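Local atomic coordinates of prophage Lp1 protein 11 (Lactobacillus plantarum WCFS1, PDB entry 3B7H), a protein that probably binds DNA through a Cro/C1-type helix-turn-helix domain, as in phage repressors, and is encoded in a prophage. Residues H11-E14 / L15-Q19; G31-Q34 / S35-N38; F68-P71 / P72-E75. All blocks are in the same frame, centred on the assembly; numbering follows the deposited sequence.

In the fold
Three local contacts mark separate places in one small, all-helical Cro/C1-type domain. Contact 1 runs along the last turns of helix 4-18 and is partly buried, its leucines and isoleucine facing helices 23-30 and 50-60 while Glu-14, Thr-17 and Gln-18 are exposed. Contact 2, at the surface, starts helix 34-41 and is mainly amide and hydroxyl chemistry; its centre lies about 17 Å from that of contact 1. Contact 3, partly buried like contact 1, is the aromatic and proline-rich tail after helix 64-67, where the second subunit also packs. Contacts 1 and 3 meet where His-11 stacks on Phe-70, whereas contacts 2 and 3 lie on opposite sides of the chain's centre.

Contact 1 of 3, residues H11-E14 / L15-Q19; sequences HLME and LITQQ
His-11 and Leu-15 pack against each other one turn apart on helix 4-18, the first helix of this Cro/C1-type helix-turn-helix domain. Leu-15 CG sits over one face of the imidazole, off toward its rim, and its CD1 lies 3.8 Å from His-11 NE2. His-11 reaches this position because its CG stands anti to the backbone N (chi1 -172°), and the same ring stacks on Phe-70 and meets Phe-67 edge-to-face, so a flat residue suits a place packed by both aliphatic and aromatic groups. One residue further on, Leu-12 crosses Ile-16 at a slant, its CG 3.8 Å from Ile-16 CD1. Branched aliphatic side chains suit this buried side, since Leu-12 also lies against Val-56 and Leu-60 of helix 50-60 and Ile-16 against Ile-23 and Val-26 of helix 23-30. The methyl end of Met-13, carried on a chain bent at both outer torsions, adds a looser touch, CE lying 4.2 Å from Ile-16 CD1. Beneath the side chains runs the regular i to i+4 bonding of the helix, including Ile-16 N to Leu-12 O at 2.9 Å. Toward solvent the chemistry turns polar. Thr-17 turns its hydroxyl back to the preceding turn, with OG1 beside its own backbone N (chi1 -61°), and one carbonyl is thereby gripped twice: Met-13 O accepts from Thr-17 N at 3.0 Å and, from the opposite face of the carbonyl plane, from Thr-17 OG1 at 2.8 Å.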
ATOM      1  N   HIS A  11      12.283   0.590  -3.982  1.00 22.12           N
ATOM      2  CA  HIS A  11      12.561  -0.231  -2.802  1.00 21.90           C
ATOM      3  C   HIS A  11      12.468  -1.705  -3.156  1.00 22.29           C
ATOM      4  O   HIS A  11      13.304  -2.530  -2.760  1.00 22.17           O
ATOM      5  CB  HIS A  11      11.565   0.083  -1.673  1.00 22.25           C
ATOM      6  CG  HIS A  11      11.908  -0.580  -0.388  1.00 21.02           C
ATOM      7  ND1 HIS A  11      13.107  -0.370   0.251  1.00 20.59           N
ATOM      8  CD2 HIS A  11      11.231  -1.475   0.362  1.00 20.74           C
ATOM      9  CE1 HIS A  11      13.145  -1.096   1.352  1.00 20.96           C
ATOM     10  NE2 HIS A  11      12.014  -1.768   1.445  1.00 21.45           N
ATOM     11  N   LEU A  12      11.420  -2.023  -3.886  1.00 23.41           N
ATOM     12  CA  LEU A  12      11.193  -3.363  -4.344  1.00 24.87           C
ATOM     13  C   LEU A  12      12.378  -3.869  -5.166  1.00 25.44           C
ATOM     14  O   LEU A  12      12.865  -4.966  -4.925  1.00 26.16           O
ATOM     15  CB  LEU A  12       9.895  -3.431  -5.126  1.00 24.97           C
ATOM     16  CG  LEU A  12       9.721  -4.769  -5.825  1.00 25.62           C
ATOM     17  CD1 LEU A  12       9.699  -5.909  -4.808  1.00 27.43           C
ATOM     18  CD2 LEU A  12       8.459  -4.712  -6.616  1.00 27.84           C
ATOM     19  N   MET A  13      12.887  -3.061  -6.085  1.00 25.77           N
ATOM     20  CA  MET A  13      14.048  -3.450  -6.860  1.00 26.28           C
ATOM     21  C   MET A  13      15.274  -3.657  -5.976  1.00 26.79           C
ATOM     22  O   MET A  13      16.028  -4.582  -6.200  1.00 26.82           O
ATOM     23  CB  MET A  13      14.328  -2.405  -7.960  1.00 26.78           C
ATOM     24  CG  MET A  13      15.456  -2.764  -8.926  1.00 26.57           C
ATOM     25  SD  MET A  13      15.246  -4.340  -9.779  1.00 26.31           S
ATOM     26  CE  MET A  13      13.541  -4.264 -10.105  1.00 27.01           C
ATOM     27  N   GLU A  14      15.474  -2.835  -4.960  1.00 27.02           N
ATOM     28  CA  GLU A  14      16.556  -3.081  -4.020  1.00 28.53           C
ATOM     29  C   GLU A  14      16.439  -4.426  -3.328  1.00 27.23           C
ATOM     30  O   GLU A  14      17.422  -5.125  -3.190  1.00 27.05           O
ATOM     31  CB  GLU A  14      16.584  -2.060  -2.915  1.00 29.21           C
ATOM     32  CG  GLU A  14      16.946  -0.637  -3.278  1.00 34.24           C
ATOM     33  CD  GLU A  14      16.876   0.301  -2.038  1.00 35.76           C
ATOM     34  OE1 GLU A  14      16.497  -0.213  -0.931  1.00 45.52           O
ATOM     35  OE2 GLU A  14      17.233   1.523  -2.166  1.00 43.34           O
ATOM     36  N   LEU A  15      15.252  -4.755  -2.842  1.00 26.51           N
ATOM     37  CA  LEU A  15      15.027  -6.031  -2.171  1.00 27.19           C
ATOM     38  C   LEU A  15      15.165  -7.246  -3.085  1.00 27.82           C
ATOM     39  O   LEU A  15      15.711  -8.268  -2.672  1.00 27.90           O
ATOM     40  CB  LEU A  15      13.656  -6.082  -1.502  1.00 26.13           C
ATOM     41  CG  LEU A  15      13.344  -5.118  -0.363  1.00 24.75           C
ATOM     42  CD1 LEU A  15      11.909  -5.329   0.102  1.00 22.94           C
ATOM     43  CD2 LEU A  15      14.324  -5.263   0.787  1.00 25.24           C
ATOM     44  N   ILE A  16      14.617  -7.159  -4.286  1.00 28.69           N
ATOM     45  CA  ILE A  16      14.759  -8.201  -5.312  1.00 29.46           C
ATOM     46  C   ILE A  16      16.228  -8.465  -5.598  1.00 30.58           C
ATOM     47  O   ILE A  16      16.682  -9.618  -5.639  1.00 30.22           O
ATOM     48  CB  ILE A  16      14.086  -7.758  -6.615  1.00 28.93           C
ATOM     49  CG1 ILE A  16      12.575  -7.854  -6.497  1.00 29.79           C
ATOM     50  CG2 ILE A  16      14.531  -8.598  -7.812  1.00 30.20           C
ATOM     51  CD1 ILE A  16      11.808  -7.349  -7.752  1.00 28.94           C
ATOM     52  N   THR A  17      16.972  -7.383  -5.789  1.00 32.29           N
ATOM     53  CA  THR A  17      18.396  -7.446  -6.110  1.00 33.28           C
ATOM     54  C   THR A  17      19.221  -8.056  -4.967  1.00 35.12           C
ATOM     55  O   THR A  17      20.130  -8.870  -5.196  1.00 35.48           O
ATOM     56  CB  THR A  17      18.915  -6.035  -6.467  1.00 33.16           C
ATOM     57  OG1 THR A  17      18.196  -5.567  -7.608  1.00 33.18           O
ATOM     58  CG2 THR A  17      20.385  -6.053  -6.815  1.00 33.13           C
ATOM     59  N   GLN A  18      18.900  -7.674  -3.739  1.00 35.78           N
ATOM     60  CA  GLN A  18      19.524  -8.308  -2.565  1.00 37.49           C
ATOM     61  C   GLN A  18      19.262  -9.816  -2.495  1.00 37.21           C
ATOM     62  O   GLN A  18      20.094 -10.544  -2.001  1.00 37.67           O
ATOM     63  CB  GLN A  18      19.087  -7.614  -1.265  1.00 37.56           C
ATOM     64  CG  GLN A  18      19.629  -6.184  -1.148  1.00 40.29           C
ATOM     65  CD  GLN A  18      19.165  -5.446   0.108  1.00 41.81           C
ATOM     66  OE1 GLN A  18      18.393  -5.982   0.937  1.00 45.02           O
ATOM     67  NE2 GLN A  18      19.649  -4.191   0.261  1.00 48.11           N
ATOM     68  N   GLN A  19      18.148 -10.298  -3.034  1.00 36.70           N
ATOM     69  CA  GLN A  19      17.871 -11.730  -3.003  1.00 37.19           C
ATOM     70  C   GLN A  19      18.394 -12.461  -4.229  1.00 36.46           C
ATOM     71  O   GLN A  19      18.102 -13.641  -4.402  1.00 35.97           O
ATOM     72  CB  GLN A  19      16.368 -12.012  -2.831  1.00 37.19           C
ATOM     73  CG  GLN A  19      15.833 -11.750  -1.432  1.00 39.12           C
ATOM     74  CD  GLN A  19      14.585 -12.554  -1.102  1.00 39.02           C
ATOM     75  OE1 GLN A  19      14.362 -13.660  -1.627  1.00 43.43           O
ATOM     76  NE2 GLN A  19      13.771 -12.012  -0.210  1.00 41.11           N
TER

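Contact 2 of 3, residues G31-Q34 / S35-N38; sequences GLNQ and STVN
The N-terminal cap of helix 34-41 is built by Asn-33, whose side-chain oxygen gathers three donors from the first turn. Asn-33 OD1 accepts from Thr-36 N at 3.2 Å, the capping bond, and from Thr-36 OG1 at 2.9 Å. Ser-35 OG supplies the third bond, 2.7 Å to Asn-33 OD1, coming from above the amide plane and not along a lone pair. Asparagine suits the cap because its short side chain, with CG between the backbone N and the carbonyl carbon (chi1 65°), can curl over the start of the helix. In the helix-turn-helix of Cro/C1-type domains this is the turn leading into the second helix, which as a rule recognises DNA. Before it, Gly-31 ends helix 23-30 in a Schellman motif, its positive phi easy for glycine. Leu-32 then turns inward and crosses Val-37 at about a right angle; its CD2 comes unusually near Val-37 CG2 (3.4 Å) from a strained first torsion, so the exact fit is doubtful, though both residues also rest on Ala-27. On the exposed side, Gln-34 bends at its second torsion and NE2 reaches Asn-38 OD1 at 3.3 Å, from above that amide's plane, the two planes 62° apart.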
ATOM      1  N   GLY A  31       3.166 -14.395 -10.045  1.00 44.73           N
ATOM      2  CA  GLY A  31       2.066 -14.457 -10.975  1.00 45.23           C
ATOM      3  C   GLY A  31       1.546 -13.130 -11.494  1.00 45.68           C
ATOM      4  O   GLY A  31       0.398 -13.056 -11.880  1.00 45.96           O
ATOM      5  N   LEU A  32       2.342 -12.071 -11.539  1.00 46.41           N
ATOM      6  CA  LEU A  32       1.833 -10.907 -12.263  1.00 46.86           C
ATOM      7  C   LEU A  32       2.349 -10.901 -13.690  1.00 47.10           C
ATOM      8  O   LEU A  32       3.363 -11.532 -14.035  1.00 46.77           O
ATOM      9  CB  LEU A  32       2.039  -9.563 -11.557  1.00 47.61           C
ATOM     10  CG  LEU A  32       3.258  -9.246 -10.696  1.00 48.69           C
ATOM     11  CD1 LEU A  32       3.238  -9.945  -9.352  1.00 47.16           C
ATOM     12  CD2 LEU A  32       4.489  -9.595 -11.501  1.00 51.15           C
ATOM     13  N   ASN A  33       1.619 -10.215 -14.542  1.00 47.25           N
ATOM     14  CA  ASN A  33       1.994 -10.203 -15.937  1.00 47.15           C
ATOM     15  C   ASN A  33       2.798  -8.954 -16.189  1.00 46.84           C
ATOM     16  O   ASN A  33       2.798  -8.014 -15.364  1.00 46.56           O
ATOM     17  CB  ASN A  33       0.781 -10.345 -16.874  1.00 47.78           C
ATOM     18  CG  ASN A  33      -0.176  -9.176 -16.784  1.00 49.29           C
ATOM     19  OD1 ASN A  33       0.063  -8.224 -16.039  1.00 51.93           O
ATOM     20  ND2 ASN A  33      -1.265  -9.236 -17.548  1.00 51.47           N
ATOM     21  N   GLN A  34       3.477  -8.978 -17.338  1.00 46.16           N
ATOM     22  CA  GLN A  34       4.448  -7.965 -17.740  1.00 45.21           C
ATOM     23  C   GLN A  34       3.841  -6.565 -17.716  1.00 44.06           C
ATOM     24  O   GLN A  34       4.489  -5.590 -17.339  1.00 43.40           O
ATOM     25  CB  GLN A  34       4.962  -8.302 -19.152  1.00 46.01           C
ATOM     26  CG  GLN A  34       6.289  -7.664 -19.551  1.00 47.38           C
ATOM     27  CD  GLN A  34       7.414  -8.005 -18.576  1.00 49.86           C
ATOM     28  OE1 GLN A  34       7.547  -9.158 -18.135  1.00 50.59           O
ATOM     29  NE2 GLN A  34       8.217  -6.993 -18.220  1.00 51.39           N
ATOM     30  N   SER A  35       2.581  -6.475 -18.121  1.00 42.75           N
ATOM     31  CA  SER A  35       1.869  -5.208 -18.080  1.00 41.70           C
ATOM     32  C   SER A  35       1.855  -4.609 -16.657  1.00 39.83           C
ATOM     33  O   SER A  35       2.104  -3.412 -16.490  1.00 38.15           O
ATOM     34  CB  SER A  35       0.445  -5.382 -18.663  1.00 41.76           C
ATOM     35  OG  SER A  35      -0.366  -6.200 -17.835  1.00 42.36           O
ATOM     36  N   THR A  36       1.617  -5.452 -15.650  1.00 38.74           N
ATOM     37  CA  THR A  36       1.575  -4.999 -14.265  1.00 38.87           C
ATOM     38  C   THR A  36       2.976  -4.603 -13.786  1.00 38.56           C
ATOM     39  O   THR A  36       3.150  -3.582 -13.112  1.00 37.83           O
ATOM     40  CB  THR A  36       1.022  -6.081 -13.304  1.00 39.07           C
ATOM     41  OG1 THR A  36      -0.290  -6.514 -13.716  1.00 37.15           O
ATOM     42  CG2 THR A  36       0.959  -5.516 -11.878  1.00 38.62           C
ATOM     43  N   VAL A  37       3.960  -5.431 -14.143  1.00 38.75           N
ATOM     44  CA  VAL A  37       5.380  -5.163 -13.882  1.00 38.75           C
ATOM     45  C   VAL A  37       5.798  -3.822 -14.519  1.00 38.64           C
ATOM     46  O   VAL A  37       6.327  -2.947 -13.861  1.00 38.81           O
ATOM     47  CB  VAL A  37       6.267  -6.316 -14.480  1.00 38.82           C
ATOM     48  CG1 VAL A  37       7.739  -5.899 -14.590  1.00 39.52           C
ATOM     49  CG2 VAL A  37       6.116  -7.590 -13.686  1.00 38.33           C
ATOM     50  N   ASN A  38       5.526  -3.665 -15.808  1.00 38.77           N
ATOM     51  CA  ASN A  38       5.858  -2.430 -16.504  1.00 39.09           C
ATOM     52  C   ASN A  38       5.228  -1.197 -15.834  1.00 38.64           C
ATOM     53  O   ASN A  38       5.886  -0.169 -15.680  1.00 36.30           O
ATOM     54  CB  ASN A  38       5.464  -2.529 -18.005  1.00 39.45           C
ATOM     55  CG  ASN A  38       6.354  -3.520 -18.802  1.00 40.02           C
ATOM     56  OD1 ASN A  38       7.491  -3.814 -18.406  1.00 40.91           O
ATOM     57  ND2 ASN A  38       5.826  -4.036 -19.925  1.00 38.90           N
TER

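Contact 3 of 3, residues F68-P71 / P72-E75; sequences FDFP and PYNE
Phe-68, Phe-70 and Tyr-73 gather into an aromatic cluster in the tail that follows helix 64-67, near the C-terminus of this Cro/C1-type helix-turn-helix protein. Phe-68 points its edge at one face of the tyrosine ring in a T-shaped pair, centroids 5.2 Å apart and planes at 73°, with CE1 over the ring centre. Across the opposite face of Tyr-73 lies CG of Pro-72, so the phenol is held between an aromatic edge and a proline ring. In the second pair the roles change: Tyr-73 offers its edge to the face of Phe-70 in an offset edge-to-face arrangement, Tyr-73 CD1 coming within 3.4 Å of Phe-70 CZ. A flat ring suits position 73 because it gives a face to Phe-68 and an edge to Phe-70.

On the polar side of the loop, a first torsion of 70° tucks the Asn-74 amide over its own backbone and back toward Asp-69. The bond that results is nearly straight, Asn-74 ND2 meeting Asp-69 OD1 on its anti side at 2.8 Å.

The backbone brings the rings together. A cis peptide bond before Pro-72 and a type I turn from Pro-72 to Glu-75 fold the chain back, and Asn-74 N bonds to Phe-70 O at 3.1 Å. Farther out, the second subunit adds to this packing: its own Phe-68 meets Phe-68 with the ring planes nearly parallel, and its Val-64 lies against Tyr-73. Within the chain the Tyr-73 ring rests on Phe-7 and Val-8 of helix 4-18, while its hydroxyl, OH, is hydrogen-bonded to Asp-4 OD1.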
ATOM      1  N   PHE A  68       7.548  -1.955   4.156  1.00 19.53           N
ATOM      2  CA  PHE A  68       7.402  -0.529   4.300  1.00 19.69           C
ATOM      3  C   PHE A  68       8.293   0.084   5.372  1.00 20.04           C
ATOM      4  O   PHE A  68       8.111   1.258   5.704  1.00 19.56           O
ATOM      5  CB  PHE A  68       5.939  -0.170   4.565  1.00 19.98           C
ATOM      6  CG  PHE A  68       5.092  -0.080   3.314  1.00 21.00           C
ATOM      7  CD1 PHE A  68       5.284   0.955   2.413  1.00 20.07           C
ATOM      8  CD2 PHE A  68       4.105  -1.016   3.054  1.00 21.51           C
ATOM      9  CE1 PHE A  68       4.523   1.052   1.274  1.00 20.32           C
ATOM     10  CE2 PHE A  68       3.337  -0.916   1.900  1.00 21.89           C
ATOM     11  CZ  PHE A  68       3.545   0.118   1.021  1.00 19.72           C
ATOM     12  N   ASP A  69       9.256  -0.678   5.896  1.00 21.33           N
ATOM     13  CA  ASP A  69      10.190  -0.174   6.888  1.00 21.47           C
ATOM     14  C   ASP A  69      11.331   0.515   6.179  1.00 22.30           C
ATOM     15  O   ASP A  69      12.481   0.065   6.248  1.00 22.77           O
ATOM     16  CB  ASP A  69      10.690  -1.321   7.769  1.00 22.22           C
ATOM     17  CG  ASP A  69      11.457  -0.859   9.009  1.00 22.57           C
ATOM     18  OD1 ASP A  69      11.532   0.375   9.303  1.00 21.93           O
ATOM     19  OD2 ASP A  69      11.991  -1.779   9.705  1.00 24.02           O
ATOM     20  N   PHE A  70      11.006   1.609   5.488  1.00 22.38           N
ATOM     21  CA  PHE A  70      12.001   2.496   4.861  1.00 22.75           C
ATOM     22  C   PHE A  70      11.385   3.854   4.696  1.00 22.93           C
ATOM     23  O   PHE A  70      10.165   3.954   4.654  1.00 21.99           O
ATOM     24  CB  PHE A  70      12.469   1.991   3.491  1.00 22.93           C
ATOM     25  CG  PHE A  70      11.428   2.056   2.411  1.00 22.36           C
ATOM     26  CD1 PHE A  70      11.479   3.033   1.446  1.00 22.88           C
ATOM     27  CD2 PHE A  70      10.413   1.105   2.341  1.00 22.00           C
ATOM     28  CE1 PHE A  70      10.539   3.095   0.440  1.00 22.53           C
ATOM     29  CE2 PHE A  70       9.468   1.158   1.344  1.00 22.14           C
ATOM     30  CZ  PHE A  70       9.538   2.140   0.375  1.00 22.22           C
ATOM     31  N   PRO A  71      12.215   4.909   4.628  1.00 24.08           N
ATOM     32  CA  PRO A  71      11.728   6.288   4.448  1.00 24.34           C
ATOM     33  C   PRO A  71      11.187   6.515   3.054  1.00 24.93           C
ATOM     34  O   PRO A  71      11.770   6.032   2.111  1.00 26.83           O
ATOM     35  CB  PRO A  71      12.994   7.136   4.640  1.00 25.18           C
ATOM     36  CG  PRO A  71      13.982   6.232   5.304  1.00 24.92           C
ATOM     37  CD  PRO A  71      13.683   4.887   4.752  1.00 24.04           C
ATOM     38  N   PRO A  72      10.110   7.286   2.903  1.00 24.77           N
ATOM     39  CA  PRO A  72       9.362   8.086   3.879  1.00 24.14           C
ATOM     40  C   PRO A  72       8.304   7.325   4.696  1.00 24.21           C
ATOM     41  O   PRO A  72       7.711   7.900   5.603  1.00 23.65           O
ATOM     42  CB  PRO A  72       8.653   9.104   2.985  1.00 24.21           C
ATOM     43  CG  PRO A  72       8.352   8.331   1.742  1.00 24.32           C
ATOM     44  CD  PRO A  72       9.534   7.406   1.548  1.00 25.05           C
ATOM     45  N   TYR A  73       8.070   6.058   4.374  1.00 23.52           N
ATOM     46  CA  TYR A  73       6.903   5.351   4.880  1.00 22.84           C
ATOM     47  C   TYR A  73       7.021   4.937   6.346  1.00 22.41           C
ATOM     48  O   TYR A  73       6.006   4.692   6.988  1.00 21.24           O
ATOM     49  CB  TYR A  73       6.608   4.140   4.008  1.00 22.59           C
ATOM     50  CG  TYR A  73       6.263   4.523   2.600  1.00 22.57           C
ATOM     51  CD1 TYR A  73       7.154   4.298   1.578  1.00 24.10           C
ATOM     52  CD2 TYR A  73       5.073   5.177   2.300  1.00 22.60           C
ATOM     53  CE1 TYR A  73       6.849   4.662   0.256  1.00 24.19           C
ATOM     54  CE2 TYR A  73       4.762   5.555   0.981  1.00 21.96           C
ATOM     55  CZ  TYR A  73       5.655   5.280  -0.030  1.00 21.75           C
ATOM     56  OH  TYR A  73       5.401   5.637  -1.342  1.00 21.96           O
ATOM     57  N   ASN A  74       8.242   4.887   6.878  1.00 22.57           N
ATOM     58  CA  ASN A  74       8.446   4.564   8.282  1.00 23.00           C
ATOM     59  C   ASN A  74       8.711   5.775   9.149  1.00 24.23           C
ATOM     60  O   ASN A  74       9.194   5.635  10.276  1.00 23.93           O
ATOM     61  CB  ASN A  74       9.519   3.463   8.462  1.00 22.70           C
ATOM     62  CG  ASN A  74      10.931   3.901   8.144  1.00 22.29           C
ATOM     63  OD1 ASN A  74      11.193   5.025   7.680  1.00 20.28           O
ATOM     64  ND2 ASN A  74      11.870   2.986   8.392  1.00 20.14           N
ATOM     65  N   GLU A  75       8.392   6.957   8.646  1.00 25.13           N
ATOM     66  CA  GLU A  75       8.396   8.155   9.479  1.00 27.52           C
ATOM     67  C   GLU A  75       7.087   8.910   9.308  1.00 28.05           C
ATOM     68  O   GLU A  75       6.418   8.710   8.307  1.00 27.27           O
ATOM     69  CB  GLU A  75       9.595   9.018   9.098  1.00 29.04           C
ATOM     70  CG  GLU A  75      10.985   8.305   9.358  1.00 33.31           C
ATOM     71  CD  GLU A  75      11.370   8.068  10.874  1.00 39.25           C
ATOM     72  OE1 GLU A  75      11.401   9.067  11.658  1.00 41.38           O
ATOM     73  OE2 GLU A  75      11.688   6.889  11.270  1.00 41.20           O
TER